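Local coordinates for protein nitroalkane oxidase (Podospora anserina, PDB 3MKH) that oxidises nitroalkanes to aldehydes or ketones with the help of FAD, consuming oxygen and releasing nitrite and hydrogen peroxide, at residues Y51-S65 and T95-N107. Numbering follows the deposited sequence.
Sequences YAAAVSAGILKGQIS and TIFATGLGLTPIN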
loop_
_atom_site.group_PDB
_atom_site.type_symbol
_atom_site.label_atom_id
_atom_site.label_comp_id
_atom_site.label_asym_id
_atom_site.label_seq_id
_atom_site.Cartn_x
_atom_site.Cartn_y
_atom_site.Cartn_z
ATOM N N TYR A 51 15.581 -16.386 33.072
ATOM C CA TYR A 51 14.968 -15.206 33.659
ATOM C C TYR A 51 15.677 -14.848 34.975
ATOM O O TYR A 51 15.972 -13.674 35.238
ATOM C CB TYR A 51 13.469 -15.453 33.879
ATOM C CG TYR A 51 12.667 -14.284 34.415
ATOM C CD1 TYR A 51 12.706 -13.948 35.767
ATOM C CD2 TYR A 51 11.844 -13.545 33.586
ATOM C CE1 TYR A 51 11.963 -12.895 36.267
ATOM C CE2 TYR A 51 11.079 -12.494 34.083
ATOM C CZ TYR A 51 11.145 -12.175 35.428
ATOM O OH TYR A 51 10.386 -11.140 35.935
ATOM N N ALA A 52 15.962 -15.854 35.802
ATOM C CA ALA A 52 16.681 -15.611 37.053
ATOM C C ALA A 52 18.070 -15.020 36.793
ATOM O O ALA A 52 18.575 -14.213 37.583
ATOM C CB ALA A 52 16.803 -16.906 37.874
ATOM N N ALA A 53 18.697 -15.430 35.693
ATOM C CA ALA A 53 20.006 -14.897 35.331
ATOM C C ALA A 53 19.905 -13.425 34.947
ATOM O O ALA A 53 20.809 -12.640 35.258
ATOM C CB ALA A 53 20.645 -15.716 34.190
ATOM N N ALA A 54 18.818 -13.056 34.260
ATOM C CA ALA A 54 18.567 -11.657 33.892
ATOM C C ALA A 54 18.316 -10.822 35.132
ATOM O O ALA A 54 18.740 -9.661 35.228
ATOM C CB ALA A 54 17.369 -11.554 32.937
ATOM N N VAL A 55 17.617 -11.411 36.090
ATOM C CA VAL A 55 17.365 -10.739 37.351
ATOM C C VAL A 55 18.693 -10.457 38.065
ATOM O O VAL A 55 18.939 -9.334 38.553
ATOM C CB VAL A 55 16.461 -11.558 38.270
ATOM C CG1 VAL A 55 16.471 -10.941 39.689
ATOM C CG2 VAL A 55 15.027 -11.620 37.712
ATOM N N SER A 56 19.546 -11.473 38.108
ATOM C CA SER A 56 20.855 -11.346 38.749
ATOM C C SER A 56 21.734 -10.300 38.061
ATOM O O SER A 56 22.560 -9.648 38.705
ATOM C CB SER A 56 21.561 -12.700 38.809
ATOM O OG SER A 56 22.825 -12.543 39.422
ATOM N N ALA A 57 21.526 -10.130 36.758
ATOM C CA ALA A 57 22.203 -9.101 35.968
ATOM C C ALA A 57 21.645 -7.683 36.203
ATOM O O ALA A 57 22.159 -6.713 35.644
ATOM C CB ALA A 57 22.145 -9.460 34.477
ATOM N N GLY A 58 20.601 -7.571 37.026
ATOM C CA GLY A 58 20.044 -6.280 37.392
ATOM C C GLY A 58 18.884 -5.784 36.531
ATOM O O GLY A 58 18.480 -4.626 36.654
ATOM N N ILE A 59 18.332 -6.645 35.674
ATOM C CA ILE A 59 17.331 -6.196 34.696
ATOM C C ILE A 59 16.045 -5.654 35.343
ATOM O O ILE A 59 15.470 -4.672 34.877
ATOM C CB ILE A 59 16.986 -7.294 33.646
ATOM C CG1 ILE A 59 18.240 -7.705 32.890
ATOM C CG2 ILE A 59 16.008 -6.762 32.607
ATOM C CD1 ILE A 59 18.852 -6.558 32.077
ATOM N N LEU A 60 15.594 -6.290 36.415
ATOM C CA LEU A 60 14.377 -5.844 37.082
ATOM C C LEU A 60 14.597 -4.505 37.808
ATOM O O LEU A 60 13.718 -3.638 37.810
ATOM C CB LEU A 60 13.858 -6.921 38.039
ATOM C CG LEU A 60 12.864 -7.943 37.454
ATOM C CD1 LEU A 60 13.094 -8.246 36.007
ATOM C CD2 LEU A 60 12.748 -9.221 38.289
ATOM N N LYS A 61 15.757 -4.333 38.433
ATOM C CA LYS A 61 16.066 -3.036 39.055
ATOM C C LYS A 61 15.944 -1.911 38.030
ATOM O O LYS A 61 15.513 -0.796 38.344
ATOM C CB LYS A 61 17.482 -3.038 39.646
ATOM C CG LYS A 61 17.758 -4.153 40.664
ATOM C CD LYS A 61 19.171 -4.011 41.251
ATOM C CE LYS A 61 19.861 -5.365 41.406
ATOM N NZ LYS A 61 21.098 -5.286 42.253
ATOM N N GLY A 62 16.343 -2.215 36.798
ATOM C CA GLY A 62 16.289 -1.266 35.703
ATOM C C GLY A 62 14.890 -0.943 35.205
ATOM O O GLY A 62 14.703 0.008 34.450
ATOM N N GLN A 63 13.904 -1.719 35.641
ATOM C CA GLN A 63 12.518 -1.462 35.270
ATOM C C GLN A 63 11.808 -0.622 36.323
ATOM O O GLN A 63 10.652 -0.271 36.157
ATOM C CB GLN A 63 11.767 -2.791 35.084
ATOM C CG GLN A 63 12.297 -3.611 33.934
ATOM C CD GLN A 63 11.714 -5.009 33.895
ATOM O OE1 GLN A 63 11.172 -5.504 34.890
ATOM N NE2 GLN A 63 11.828 -5.655 32.743
ATOM N N ILE A 64 12.495 -0.322 37.420
ATOM C CA ILE A 64 11.868 0.406 38.524
ATOM C C ILE A 64 12.439 1.820 38.578
ATOM O O ILE A 64 13.641 2.033 38.428
ATOM C CB ILE A 64 12.042 -0.342 39.870
ATOM C CG1 ILE A 64 11.229 -1.642 39.830
ATOM C CG2 ILE A 64 11.584 0.512 41.059
ATOM C CD1 ILE A 64 11.500 -2.577 41.001
ATOM N N SER A 65 11.572 2.798 38.767
ATOM C CA SER A 65 12.029 4.176 38.702
ATOM C C SER A 65 12.945 4.542 39.883
ATOM O O SER A 65 12.794 4.014 40.980
ATOM C CB SER A 65 10.819 5.098 38.628
ATOM O OG SER A 65 10.639 5.746 39.856
ATOM N N THR A 95 8.789 -11.945 27.992
ATOM C CA THR A 95 8.487 -12.333 29.375
ATOM C C THR A 95 9.148 -11.368 30.357
ATOM O O THR A 95 8.524 -10.915 31.326
ATOM C CB THR A 95 8.904 -13.780 29.649
ATOM O OG1 THR A 95 8.081 -14.642 28.859
ATOM C CG2 THR A 95 8.714 -14.144 31.118
ATOM N N ILE A 96 10.402 -11.032 30.080
ATOM C CA ILE A 96 11.113 -10.048 30.877
ATOM C C ILE A 96 10.484 -8.667 30.773
ATOM O O ILE A 96 10.209 -8.034 31.786
ATOM C CB ILE A 96 12.600 -9.998 30.493
ATOM C CG1 ILE A 96 13.244 -11.351 30.773
ATOM C CG2 ILE A 96 13.316 -8.904 31.265
ATOM C CD1 ILE A 96 14.650 -11.498 30.217
ATOM N N PHE A 97 10.256 -8.187 29.558
ATOM C CA PHE A 97 9.665 -6.859 29.388
ATOM C C PHE A 97 8.271 -6.753 30.008
ATOM O O PHE A 97 7.867 -5.688 30.488
ATOM C CB PHE A 97 9.621 -6.472 27.901
ATOM C CG PHE A 97 10.974 -6.462 27.245
ATOM C CD1 PHE A 97 12.113 -6.198 27.997
ATOM C CD2 PHE A 97 11.112 -6.709 25.888
ATOM C CE1 PHE A 97 13.368 -6.184 27.410
ATOM C CE2 PHE A 97 12.355 -6.695 25.289
ATOM C CZ PHE A 97 13.493 -6.431 26.050
ATOM N N ALA A 98 7.532 -7.859 29.998
ATOM C CA ALA A 98 6.172 -7.864 30.548
ATOM C C ALA A 98 6.175 -7.597 32.058
ATOM O O ALA A 98 5.250 -6.982 32.591
ATOM C CB ALA A 98 5.485 -9.199 30.240
ATOM N N THR A 99 7.213 -8.046 32.748
ATOM C CA THR A 99 7.328 -7.744 34.186
ATOM C C THR A 99 7.528 -6.232 34.325
ATOM O O THR A 99 7.017 -5.616 35.249
ATOM C CB THR A 99 8.493 -8.506 34.842
ATOM O OG1 THR A 99 8.114 -9.879 35.037
ATOM C CG2 THR A 99 8.887 -7.893 36.195
ATOM N N GLY A 100 8.247 -5.635 33.385
ATOM C CA GLY A 100 8.441 -4.192 33.405
ATOM C C GLY A 100 7.131 -3.446 33.217
ATOM O O GLY A 100 6.878 -2.431 33.867
ATOM N N LEU A 101 6.278 -3.955 32.337
ATOM C CA LEU A 101 4.959 -3.361 32.142
ATOM C C LEU A 101 4.112 -3.484 33.414
ATOM O O LEU A 101 3.395 -2.548 33.798
ATOM C CB LEU A 101 4.244 -4.006 30.941
ATOM C CG LEU A 101 2.816 -3.494 30.683
ATOM C CD1 LEU A 101 2.779 -2.007 30.371
ATOM C CD2 LEU A 101 2.143 -4.298 29.570
ATOM N N GLY A 102 4.203 -4.635 34.071
ATOM C CA GLY A 102 3.479 -4.854 35.312
ATOM C C GLY A 102 3.913 -3.908 36.425
ATOM O O GLY A 102 3.107 -3.521 37.268
ATOM N N LEU A 103 5.187 -3.535 36.434
ATOM C CA LEU A 103 5.699 -2.585 37.438
ATOM C C LEU A 103 5.393 -1.120 37.125
ATOM O O LEU A 103 5.464 -0.262 38.016
ATOM C CB LEU A 103 7.209 -2.763 37.621
ATOM C CG LEU A 103 7.629 -4.144 38.121
ATOM C CD1 LEU A 103 9.151 -4.352 38.004
ATOM C CD2 LEU A 103 7.129 -4.361 39.543
ATOM N N THR A 104 5.046 -0.837 35.873
ATOM C CA THR A 104 4.850 0.540 35.420
ATOM C C THR A 104 3.764 1.321 36.188
ATOM O O THR A 104 3.999 2.458 36.587
ATOM C CB THR A 104 4.622 0.603 33.888
ATOM O OG1 THR A 104 5.774 0.067 33.224
ATOM C CG2 THR A 104 4.386 2.059 33.422
ATOM N N PRO A 105 2.587 0.717 36.422
ATOM C CA PRO A 105 1.580 1.461 37.194
ATOM C C PRO A 105 2.069 1.842 38.580
ATOM O O PRO A 105 1.701 2.894 39.091
ATOM C CB PRO A 105 0.411 0.471 37.295
ATOM C CG PRO A 105 0.567 -0.372 36.055
ATOM C CD PRO A 105 2.058 -0.575 35.944
ATOM N N ILE A 106 2.905 0.998 39.169
ATOM C CA ILE A 106 3.500 1.277 40.465
ATOM C C ILE A 106 4.544 2.409 40.389
ATOM O O ILE A 106 4.576 3.272 41.266
ATOM C CB ILE A 106 4.070 0.003 41.104
ATOM C CG1 ILE A 106 2.930 -1.001 41.316
ATOM C CG2 ILE A 106 4.702 0.316 42.451
ATOM C CD1 ILE A 106 3.380 -2.367 41.721
ATOM N N ASN A 107 5.367 2.419 39.340
ATOM C CA ASN A 107 6.255 3.555 39.082
ATOM C C ASN A 107 5.439 4.835 38.960
ATOM O O ASN A 107 5.864 5.901 39.419
ATOM C CB ASN A 107 7.035 3.372 37.776
ATOM C CG ASN A 107 8.162 2.374 37.898
ATOM O OD1 ASN A 107 8.552 1.742 36.915
ATOM N ND2 ASN A 107 8.692 2.224 39.096
HETATM O O HOH W 1 9.077 -0.643 33.877
#
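Gln63 lies over Gly100 and shows how a missing side chain makes a hollow for a large one. Its amide carbon CD sits 3.4 Å from Gly100 CA, where a beta carbon would press hard against it. Beyond CG the chain runs extended (chi2 171°), which brings NE2 to Ile96 O for a 3.0 Å hydrogen bond that arrives from above the carbonyl plane. OE1, at the other end of the amide, faces the methyl Thr99 CG2 at 3.6 Å. With an alanine here, the hollow over Gly100 would probably stay unfilled and Ile96 O would lose this donor. Nearby, one water joins the two backbones, donating to Gln63 O and Gly100 O.

Both segments belong to the helical N-terminal domain of the acyl-CoA dehydrogenase fold; helix 90-109 also carries Leu101, whose CB points away from 51-65 and which touches FAD. One turn before Gly100, Ile96 is the bump, set in a hollow lined by Tyr51, Ala54 and Ile59. Its CD1 meets Ala54 CB, its CG2 abuts Ile59 CG2 at 3.7 Å, and its CG1 lies against Tyr51 CD2, the side chains running past each other in opposite directions. Tyr51 reaches past it, CG anti to the backbone N (chi1 -177°), and its OH shares a 2.7 Å hydrogen bond with Thr99 OG1 at the ring edge. Toward the other end, Leu103 CD1 fits against Ile64 CG1 at 3.9 Å.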